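Local coordinates for protein tRNA(Phe) 7-((3-amino-3-carboxypropyl)-4-demethylwyosine(37)-N(4))-methyltransferase 1 (Pyrococcus horikoshii, PDB 2IT2) that probably methylates the N-4 position of a wyosine precursor in tRNA(Phe), using S-adenosyl-L-methionine as methyl donor, at residues 56-61 and 76-81; 101-106 and 151-156; 49-54 and 107-112; 92-97 and 161-166. One frame throughout, in Å; residues are numbered along the deposited sequence.

Interaction 1 of 4, residues 56-61 and 76-81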
# COMPACT_ATOMS: atom_id res chain seq x y z
N GLY B 56 0.65 13.75 -2.52
CA GLY B 56 -0.42 13.14 -3.29
C GLY B 56 -0.30 13.48 -4.76
O GLY B 56 0.18 14.56 -5.10
N ARG B 57 -0.73 12.59 -5.64
CA ARG B 57 -0.61 12.91 -7.05
C ARG B 57 -1.64 12.28 -7.98
O ARG B 57 -2.11 11.17 -7.74
CB ARG B 57 0.78 12.52 -7.54
CG ARG B 57 1.01 11.03 -7.65
CD ARG B 57 2.30 10.74 -8.43
NE ARG B 57 2.47 9.32 -8.74
CZ ARG B 57 2.64 8.36 -7.83
NH1 ARG B 57 2.66 8.66 -6.53
NH2 ARG B 57 2.80 7.10 -8.21
N ILE B 58 -1.97 13.03 -9.02
CA ILE B 58 -2.88 12.55 -10.06
C ILE B 58 -1.96 12.51 -11.27
O ILE B 58 -1.17 13.43 -11.49
CB ILE B 58 -4.06 13.52 -10.33
CG1 ILE B 58 -4.95 13.60 -9.08
CG2 ILE B 58 -4.87 13.05 -11.55
CD1 ILE B 58 -5.98 14.70 -9.12
N SER B 59 -2.04 11.44 -12.04
CA SER B 59 -1.16 11.33 -13.18
C SER B 59 -1.80 10.67 -14.38
O SER B 59 -2.73 9.88 -14.24
CB SER B 59 0.07 10.50 -12.79
OG SER B 59 0.61 10.90 -11.53
N VAL B 60 -1.31 11.03 -15.55
CA VAL B 60 -1.74 10.39 -16.78
C VAL B 60 -0.39 9.92 -17.28
O VAL B 60 0.48 10.74 -17.61
CB VAL B 60 -2.34 11.37 -17.79
CG1 VAL B 60 -2.46 10.67 -19.13
CG2 VAL B 60 -3.72 11.81 -17.32
N MSE B 61 -0.19 8.61 -17.31
CA MSE B 61 1.09 8.08 -17.73
C MSE B 61 0.97 6.80 -18.54
O MSE B 61 -0.02 6.09 -18.46
CB MSE B 61 1.97 7.85 -16.50
CG MSE B 61 1.36 6.98 -15.41
SE MSE B 61 1.58 5.09 -15.75
CE MSE B 61 3.14 4.72 -14.69
N GLY B 76 1.23 13.62 -17.94
CA GLY B 76 0.73 14.68 -17.08
C GLY B 76 0.88 14.29 -15.61
O GLY B 76 0.67 13.15 -15.22
N LYS B 77 1.30 15.22 -14.76
CA LYS B 77 1.52 14.91 -13.34
C LYS B 77 1.13 16.13 -12.51
O LYS B 77 1.68 17.21 -12.69
CB LYS B 77 3.00 14.54 -13.11
CG LYS B 77 3.34 14.06 -11.70
CD LYS B 77 4.74 13.42 -11.64
CE LYS B 77 5.84 14.37 -12.07
NZ LYS B 77 7.18 13.70 -12.07
N TRP B 78 0.18 15.95 -11.60
CA TRP B 78 -0.30 17.03 -10.77
C TRP B 78 -0.38 16.61 -9.30
O TRP B 78 -0.77 15.49 -8.97
CB TRP B 78 -1.69 17.43 -11.25
CG TRP B 78 -1.68 17.64 -12.72
CD1 TRP B 78 -1.33 18.82 -13.40
CD2 TRP B 78 -2.13 16.70 -13.72
NE1 TRP B 78 -1.51 18.73 -14.74
CE2 TRP B 78 -2.05 17.36 -14.97
CE3 TRP B 78 -2.60 15.39 -13.67
CZ2 TRP B 78 -2.42 16.70 -16.13
CZ3 TRP B 78 -2.98 14.73 -14.82
CH2 TRP B 78 -2.89 15.39 -16.06
N HIS B 79 0.04 17.52 -8.41
CA HIS B 79 -0.27 17.24 -7.02
C HIS B 79 -1.33 18.22 -6.50
O HIS B 79 -1.38 18.54 -5.32
CB HIS B 79 1.01 17.38 -6.20
CG HIS B 79 1.46 18.82 -6.20
ND1 HIS B 79 0.83 19.79 -5.50
CD2 HIS B 79 2.55 19.38 -6.87
CE1 HIS B 79 1.52 20.92 -5.74
NE2 HIS B 79 2.56 20.70 -6.55
N ARG B 80 -2.17 18.64 -7.47
CA ARG B 80 -3.36 19.41 -7.16
C ARG B 80 -4.60 18.77 -7.77
O ARG B 80 -4.53 17.92 -8.64
CB ARG B 80 -3.16 20.82 -7.73
CG ARG B 80 -2.33 21.71 -6.82
CD ARG B 80 -2.34 23.18 -7.27
NE ARG B 80 -1.42 23.98 -6.46
CZ ARG B 80 -0.17 24.16 -6.93
NH1 ARG B 80 0.18 23.63 -8.09
NH2 ARG B 80 0.70 24.88 -6.23
N GLU B 81 -5.80 19.27 -7.48
CA GLU B 81 -6.97 18.83 -8.22
C GLU B 81 -6.82 19.32 -9.65
O GLU B 81 -6.19 20.35 -9.89
CB GLU B 81 -8.24 19.41 -7.60
CG GLU B 81 -8.41 19.04 -6.15
CD GLU B 81 -9.63 19.67 -5.54
OE1 GLU B 81 -10.76 19.26 -5.89
OE2 GLU B 81 -9.46 20.59 -4.71

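Interaction 2 of 4, residues 101-106 and 151-156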
# COMPACT_ATOMS: atom_id res chain seq x y z
N PHE B 101 -4.74 6.41 -15.90
CA PHE B 101 -5.05 7.59 -15.12
C PHE B 101 -4.86 7.06 -13.70
O PHE B 101 -5.53 6.11 -13.29
CB PHE B 101 -6.51 8.04 -15.36
CG PHE B 101 -6.90 9.26 -14.57
CD1 PHE B 101 -7.27 9.14 -13.23
CD2 PHE B 101 -6.88 10.52 -15.15
CE1 PHE B 101 -7.61 10.26 -12.48
CE2 PHE B 101 -7.22 11.66 -14.41
CZ PHE B 101 -7.59 11.53 -13.08
N LEU B 102 -3.93 7.65 -12.96
CA LEU B 102 -3.64 7.19 -11.61
C LEU B 102 -3.82 8.25 -10.53
O LEU B 102 -3.58 9.44 -10.76
CB LEU B 102 -2.18 6.69 -11.52
CG LEU B 102 -1.68 5.70 -12.58
CD1 LEU B 102 -0.18 5.45 -12.41
CD2 LEU B 102 -2.45 4.39 -12.48
N VAL B 103 -4.27 7.80 -9.37
CA VAL B 103 -4.38 8.67 -8.20
C VAL B 103 -3.62 7.94 -7.09
O VAL B 103 -3.88 6.76 -6.83
CB VAL B 103 -5.83 8.89 -7.75
CG1 VAL B 103 -5.85 9.72 -6.47
CG2 VAL B 103 -6.60 9.63 -8.81
N ARG B 104 -2.67 8.63 -6.46
CA ARG B 104 -1.86 8.05 -5.39
C ARG B 104 -1.83 8.92 -4.15
O ARG B 104 -1.77 10.15 -4.24
CB ARG B 104 -0.43 7.81 -5.87
CG ARG B 104 -0.32 6.76 -6.96
CD ARG B 104 -0.65 5.38 -6.41
NE ARG B 104 -0.47 4.33 -7.41
CZ ARG B 104 -1.39 3.97 -8.30
NH1 ARG B 104 -2.57 4.57 -8.31
NH2 ARG B 104 -1.13 3.01 -9.18
N SER B 105 -1.84 8.26 -3.00
CA SER B 105 -1.83 8.93 -1.69
C SER B 105 -0.51 9.61 -1.37
O SER B 105 0.53 9.25 -1.92
CB SER B 105 -2.12 7.90 -0.59
OG SER B 105 -1.65 8.36 0.67
N PRO B 106 -0.55 10.62 -0.49
CA PRO B 106 0.70 11.29 -0.12
C PRO B 106 1.49 10.22 0.65
O PRO B 106 0.90 9.28 1.20
CB PRO B 106 0.24 12.42 0.82
CG PRO B 106 -1.15 12.71 0.39
CD PRO B 106 -1.72 11.34 0.07
N GLU B 151 -6.71 5.50 -0.07
CA GLU B 151 -7.34 5.95 -1.31
C GLU B 151 -6.43 5.90 -2.53
O GLU B 151 -5.26 6.28 -2.46
CB GLU B 151 -7.88 7.37 -1.15
CG GLU B 151 -9.12 7.47 -0.26
CD GLU B 151 -8.97 6.71 1.04
OE1 GLU B 151 -8.03 7.01 1.81
OE2 GLU B 151 -9.79 5.80 1.30
N ARG B 152 -6.98 5.44 -3.64
CA ARG B 152 -6.22 5.38 -4.89
C ARG B 152 -7.15 5.00 -6.03
O ARG B 152 -8.29 4.57 -5.81
CB ARG B 152 -5.10 4.36 -4.79
CG ARG B 152 -5.58 2.92 -4.65
CD ARG B 152 -4.41 1.95 -4.57
NE ARG B 152 -3.70 1.83 -5.84
CZ ARG B 152 -2.52 1.22 -5.99
NH1 ARG B 152 -1.92 0.68 -4.94
NH2 ARG B 152 -1.95 1.15 -7.18
N MSE B 153 -6.66 5.18 -7.25
CA MSE B 153 -7.42 4.83 -8.45
C MSE B 153 -6.44 4.47 -9.55
O MSE B 153 -5.33 5.00 -9.63
CB MSE B 153 -8.31 6.00 -8.90
CG MSE B 153 -9.19 5.67 -10.12
SE MSE B 153 -10.80 6.76 -10.27
CE MSE B 153 -10.07 8.36 -9.53
N ASP B 154 -6.88 3.53 -10.38
CA ASP B 154 -6.11 3.02 -11.50
C ASP B 154 -7.13 2.75 -12.60
O ASP B 154 -7.83 1.74 -12.56
CB ASP B 154 -5.46 1.68 -11.14
CG ASP B 154 -4.67 1.74 -9.85
OD1 ASP B 154 -3.56 2.31 -9.86
OD2 ASP B 154 -5.15 1.21 -8.82
N VAL B 155 -7.22 3.67 -13.56
CA VAL B 155 -8.14 3.51 -14.68
C VAL B 155 -7.40 3.49 -16.02
O VAL B 155 -6.60 4.37 -16.33
CB VAL B 155 -9.18 4.65 -14.72
CG1 VAL B 155 -10.03 4.53 -15.97
CG2 VAL B 155 -10.04 4.61 -13.46
N LEU B 156 -7.67 2.45 -16.80
CA LEU B 156 -7.05 2.29 -18.11
C LEU B 156 -7.74 3.24 -19.09
O LEU B 156 -8.96 3.21 -19.23
CB LEU B 156 -7.23 0.85 -18.58
CG LEU B 156 -6.64 0.47 -19.94
CD1 LEU B 156 -5.12 0.55 -19.93
CD2 LEU B 156 -7.10 -0.94 -20.25
O HOH W 1 -2.74 5.86 -3.02

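Interaction 3 of 4, residues 49-54 and 107-112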
# COMPACT_ATOMS: atom_id res chain seq x y z
N PHE B 49 12.38 13.39 12.52
CA PHE B 49 12.93 14.18 11.41
C PHE B 49 12.29 13.64 10.14
O PHE B 49 11.81 12.51 10.12
CB PHE B 49 14.47 14.14 11.33
CG PHE B 49 15.05 12.77 11.11
CD1 PHE B 49 15.12 12.22 9.83
CD2 PHE B 49 15.59 12.03 12.18
CE1 PHE B 49 15.71 10.96 9.61
CE2 PHE B 49 16.17 10.78 11.97
CZ PHE B 49 16.23 10.24 10.68
N THR B 50 12.26 14.44 9.08
CA THR B 50 11.65 13.96 7.84
C THR B 50 12.67 13.70 6.75
O THR B 50 13.74 14.32 6.70
CB THR B 50 10.61 14.96 7.29
OG1 THR B 50 11.26 16.19 6.93
CG2 THR B 50 9.52 15.25 8.32
N THR B 51 12.35 12.74 5.89
CA THR B 51 13.20 12.40 4.76
C THR B 51 12.27 12.55 3.55
O THR B 51 11.13 12.97 3.71
CB THR B 51 13.78 10.96 4.88
OG1 THR B 51 12.72 10.01 4.90
CG2 THR B 51 14.60 10.82 6.18
N SER B 52 12.74 12.22 2.35
CA SER B 52 11.90 12.37 1.15
C SER B 52 10.40 12.07 1.32
O SER B 52 10.04 10.98 1.75
CB SER B 52 12.47 11.50 0.03
OG SER B 52 12.60 10.15 0.44
N SER B 53 9.54 13.03 0.97
CA SER B 53 8.08 12.89 1.08
C SER B 53 7.32 13.56 -0.08
O SER B 53 7.92 14.27 -0.89
CB SER B 53 7.60 13.47 2.42
OG SER B 53 8.29 12.89 3.51
N CYS B 54 6.00 13.35 -0.16
CA CYS B 54 5.15 13.93 -1.22
C CYS B 54 3.69 14.11 -0.75
O CYS B 54 3.24 13.38 0.14
CB CYS B 54 5.22 13.06 -2.47
SG CYS B 54 4.80 11.32 -2.23
N ILE B 107 2.81 10.37 0.67
CA ILE B 107 3.68 9.45 1.39
C ILE B 107 4.70 10.28 2.16
O ILE B 107 5.42 11.09 1.58
CB ILE B 107 4.45 8.50 0.45
CG1 ILE B 107 3.48 7.66 -0.37
CG2 ILE B 107 5.38 7.62 1.28
CD1 ILE B 107 4.16 6.71 -1.34
N LEU B 108 4.76 10.07 3.47
CA LEU B 108 5.72 10.80 4.29
C LEU B 108 6.64 9.77 4.95
O LEU B 108 6.19 8.70 5.40
CB LEU B 108 4.99 11.62 5.38
CG LEU B 108 3.78 12.49 5.00
CD1 LEU B 108 3.16 13.08 6.26
CD2 LEU B 108 4.20 13.60 4.04
N HIS B 109 7.94 10.06 4.95
CA HIS B 109 8.90 9.17 5.58
C HIS B 109 9.46 9.96 6.76
O HIS B 109 9.94 11.09 6.59
CB HIS B 109 10.00 8.77 4.59
CG HIS B 109 9.55 7.74 3.60
ND1 HIS B 109 10.33 7.34 2.54
CD2 HIS B 109 8.41 7.01 3.53
CE1 HIS B 109 9.69 6.41 1.86
NE2 HIS B 109 8.53 6.18 2.44
N VAL B 110 9.35 9.37 7.95
CA VAL B 110 9.80 10.04 9.16
C VAL B 110 10.74 9.20 10.03
O VAL B 110 10.43 8.06 10.38
CB VAL B 110 8.58 10.47 10.03
CG1 VAL B 110 9.06 11.27 11.22
CG2 VAL B 110 7.59 11.32 9.22
N GLY B 111 11.90 9.75 10.39
CA GLY B 111 12.82 9.01 11.24
C GLY B 111 12.41 9.23 12.69
O GLY B 111 11.92 10.29 13.03
N ALA B 112 12.60 8.21 13.53
CA ALA B 112 12.24 8.30 14.95
C ALA B 112 13.41 7.92 15.84
O ALA B 112 14.20 7.04 15.49
CB ALA B 112 11.03 7.39 15.25
O HOH W 2 7.60 10.01 0.10

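Interaction 4 of 4, residues 92-97 and 161-166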
# COMPACT_ATOMS: atom_id res chain seq x y z
N LYS B 92 -3.75 13.69 -25.09
CA LYS B 92 -3.42 13.95 -26.49
C LYS B 92 -2.00 13.54 -26.86
O LYS B 92 -1.69 13.38 -28.04
CB LYS B 92 -3.61 15.44 -26.79
CG LYS B 92 -3.23 15.85 -28.20
CD LYS B 92 -3.33 17.35 -28.36
CE LYS B 92 -2.84 17.78 -29.73
NZ LYS B 92 -2.92 19.25 -29.91
N LYS B 93 -1.14 13.37 -25.86
CA LYS B 93 0.26 13.00 -26.07
C LYS B 93 0.52 11.49 -26.07
O LYS B 93 1.65 11.05 -26.31
CB LYS B 93 1.14 13.64 -25.00
CG LYS B 93 1.04 15.15 -24.94
CD LYS B 93 1.85 15.71 -23.78
CE LYS B 93 1.72 17.23 -23.71
NZ LYS B 93 2.46 17.79 -22.54
N HIS B 94 -0.51 10.70 -25.80
CA HIS B 94 -0.36 9.24 -25.74
C HIS B 94 0.03 8.62 -27.08
O HIS B 94 -0.59 8.90 -28.10
CB HIS B 94 -1.66 8.61 -25.24
CG HIS B 94 -1.66 7.11 -25.28
ND1 HIS B 94 -0.63 6.35 -24.74
CD2 HIS B 94 -2.55 6.22 -25.78
CE1 HIS B 94 -0.90 5.07 -24.91
NE2 HIS B 94 -2.06 4.96 -25.54
N ARG B 95 1.05 7.76 -27.05
CA ARG B 95 1.52 7.11 -28.27
C ARG B 95 1.83 5.62 -28.14
O ARG B 95 1.63 4.86 -29.09
CB ARG B 95 2.75 7.85 -28.79
CG ARG B 95 2.42 9.25 -29.26
CD ARG B 95 1.66 9.21 -30.58
NE ARG B 95 1.45 10.56 -31.11
CZ ARG B 95 0.72 11.50 -30.51
NH1 ARG B 95 0.12 11.25 -29.35
NH2 ARG B 95 0.58 12.69 -31.08
N SER B 96 2.31 5.21 -26.97
CA SER B 96 2.69 3.81 -26.78
C SER B 96 2.39 3.23 -25.41
O SER B 96 2.32 3.95 -24.42
CB SER B 96 4.18 3.65 -27.07
OG SER B 96 4.61 2.31 -26.87
N GLY B 97 2.26 1.90 -25.37
CA GLY B 97 2.00 1.20 -24.13
C GLY B 97 0.60 1.43 -23.61
O GLY B 97 -0.25 1.93 -24.34
N GLY B 161 -1.67 4.15 -28.37
CA GLY B 161 -2.20 5.23 -29.19
C GLY B 161 -3.71 5.31 -29.27
O GLY B 161 -4.25 6.38 -29.55
N GLU B 162 -4.39 4.19 -29.04
CA GLU B 162 -5.85 4.15 -29.09
C GLU B 162 -6.43 4.55 -27.75
O GLU B 162 -5.95 4.13 -26.70
CB GLU B 162 -6.32 2.74 -29.45
CG GLU B 162 -7.82 2.60 -29.62
CD GLU B 162 -8.23 1.15 -29.82
OE1 GLU B 162 -7.57 0.45 -30.62
OE2 GLU B 162 -9.22 0.72 -29.19
N ILE B 163 -7.48 5.37 -27.78
CA ILE B 163 -8.13 5.83 -26.56
C ILE B 163 -9.44 5.04 -26.39
O ILE B 163 -10.19 4.88 -27.34
CB ILE B 163 -8.41 7.35 -26.63
CG1 ILE B 163 -7.09 8.11 -26.84
CG2 ILE B 163 -9.06 7.83 -25.35
CD1 ILE B 163 -6.00 7.74 -25.82
N PHE B 164 -9.69 4.54 -25.18
CA PHE B 164 -10.89 3.73 -24.92
C PHE B 164 -12.06 4.50 -24.31
O PHE B 164 -13.20 4.02 -24.35
CB PHE B 164 -10.59 2.55 -23.98
CG PHE B 164 -9.47 1.65 -24.45
CD1 PHE B 164 -9.30 1.35 -25.79
CD2 PHE B 164 -8.59 1.10 -23.52
CE1 PHE B 164 -8.28 0.50 -26.22
CE2 PHE B 164 -7.57 0.25 -23.94
CZ PHE B 164 -7.41 -0.05 -25.28
N VAL B 165 -11.78 5.66 -23.75
CA VAL B 165 -12.82 6.45 -23.09
C VAL B 165 -13.33 7.72 -23.79
O VAL B 165 -12.68 8.28 -24.68
CB VAL B 165 -12.36 6.83 -21.65
CG1 VAL B 165 -11.88 5.57 -20.90
CG2 VAL B 165 -11.26 7.87 -21.69
N GLY B 166 -14.51 8.16 -23.38
CA GLY B 166 -15.09 9.37 -23.93
C GLY B 166 -15.14 10.45 -22.88
O GLY B 166 -14.64 10.27 -21.77

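Interaction 1 of 4, residues 56-61 and 76-81
Trp78 packs against Ile58 and Val60 on one face of an antiparallel beta hairpin, an example of one large ring spanning two residues of the neighbouring strand. With CG anti to the carbonyl carbon (chi1 -50°), the indole swings back over Gly76. Trp78 CE3 meets Ile58 CG2 at 3.9 Å, the two side chains crossing at about a right angle, and Val60 CG2 arrives at the ring edge, 3.9 Å from Trp78 CH2. A side chain on Gly76 would collide with that ring. Beside this packing run four backbone hydrogen bonds, among them Ile58 N to Trp78 O at 2.7 Å and Trp78 N to Ile58 O at 2.9 Å. Helix 84-91 touches both Val60 and Trp78. Between Ser59 and Lys77 the side chains meet more loosely: Ser59 OG comes only within 4.2 Å of Lys77 CG, and the exposed lysine leads away to a cation-pi contact with Trp74. At the exposed end Arg80 turns to Glu33. With an alanine at Trp78, Ile58 CG2 and Val60 CG2 would probably lose their shared aromatic partner and a gap would open beside Gly76. The chemistry divides the work: backbone polar bonds fix the register, and apolar contact packs the face carrying Trp78.

Interaction 2 of 4, residues 101-106 and 151-156
A bend at chi2 of Arg104 (-68°) and another at chi3 of Arg152 (-69°) bring two guanidinium groups together at Asp154, on one face of an antiparallel strand pair. The result is a salt-bridge network, an instance of a carboxylate gathering two arginines. Arg104 NH2 lies 2.6 Å from Asp154 OD1 and meets it nearly along the C-O axis, although the guanidinium and carboxylate planes stand 74° apart. Arg152 contributes a longer, weak bond from NH2 to the same OD1, at 3.3 Å. The two cations share this anion, with Arg152 NH2 over one face of the Arg104 guanidinium and 2.9 Å from Arg104 NH2. Asp154 OD2 accepts from the backbone N of Asp154 of the second subunit, which places the network at the dimer interface. Arg104 is steadied further by the backbone: its NH1 donates to Val103 O and, at 3.1 Å, to Met153 O, where it and Val103 N approach from opposite faces of the carbonyl plane. The other face of the pair is apolar. There Val103 CG2 packs 3.8 Å from CE of Met153, modelled as selenomethionine, and both residues touch Gln180 of helix 167-194. Past the Val103-Met153 pair the two chains part, and a water spans them, accepting from Ser105 N at 2.6 Å and donating to Glu151 O at 2.6 Å.

Interaction 3 of 4, residues 49-54 and 107-112
His109, Phe49 and Ile107 lose the most surface in this contact, an antiparallel strand pair whose first strand turns a corner at Ser52. It illustrates how side chains can carry a sheet across a break in one strand. At one end Phe49 has CG between its backbone N and carbonyl carbon (chi1 61°), a setting that lays the ring over Gly111. Gly111 CA stands 3.8 Å from the ring centroid and 15° off the normal, a CH-pi contact that a side chain on the glycine would prevent by clashing with the ring. Ala14 and Ala18 of helix 11-27 also touch the phenyl group. Were a serine to replace Phe49, Gly111 CA would probably lose its aromatic cover and a gap would open toward that helix. In the middle, His109 packs its CB closely against Thr51 OG1, at 3.0 Å, while NE2 turns away to Glu146. Its backbone N, opposite the corner, finds a side chain as acceptor: His109 N donates to Ser53 OG at 3.2 Å, with an angle of 162°. Ser53 OG in turn donates to Thr51 O at 2.8 Å, so one hydroxyl ties both sides of the break. Beyond it Cys54 pairs with Ile107, whose O accepts from Cys54 N at 2.9 Å and whose CB lies 3.9 Å from Cys54 SG. A water finishes the corner by donating to Ser52 O at 3.1 Å and to Ile107 O at 2.8 Å.

Interaction 4 of 4, residues 92-97 and 161-166
His94 and Gly161 bring a loop against the turn of a beta hairpin: the loop joins helix 84-91 to strand 98-112, and Gly161 sits between the hairpin strands 153-159 and 162-163. The contact is a small surface example of a ring packed beside a glycine in a hairpin turn. Its packing is carried by the imidazole, which extends toward the hairpin because CG lies anti to the backbone N (chi1 174°). His94 CD2 comes 3.6 Å from Gly161 CA and 3.8 Å from Ile163 CD1, while Glu162 O lies near the ring plane, at its edge. Leu99 touches both His94 and Ile163 and extends this packing into strand 98-112. Among the polar groups, His94 NE2 stands 3.0 Å from Gly161 N. The ring's ND1 is hydrogen-bonded to Glu62 OE1, which also accepts from Arg95 N and so holds the ring and the loop backbone together. The backbones come nearest at Arg95 and Gly161 without bonding; the positive phi of Gly161 (97°) would force a side chain against the preceding carbonyl. Gly97 adds a tie to the turn through bonds with Asn160. Further hydrogen bonds lie within the loop, where the Arg95 side chain folds back on its own backbone: Arg95 NH1 donates to Lys92 O at 3.1 Å, nearly straight at 176°, and to His94 O at 2.8 Å from above that carbonyl plane.

Strands 73-78, 48-63, 98-112 and 153-159 are paired in that order by interactions 1, 3 and 2. Interactions 1 and 2 lie side by side, their centres about 9 Å apart, joined by probable hydrogen bonds from Ser59 N to Leu102 O (2.8 Å) and Arg104 N to Arg57 O (2.9 Å). Interaction 3 joins strands 48-63 and 98-112 directly, its centre about 20 Å from that of interaction 1, across the chain's centre; Pro106 CB packs on Cys54 O where it meets interaction 2. Interaction 4 lies toward one end of the molecule, about 35 Å from interaction 3 between centres, and touches interaction 2 through Leu156 and Phe164. None can be assigned to the methyl-donor site here.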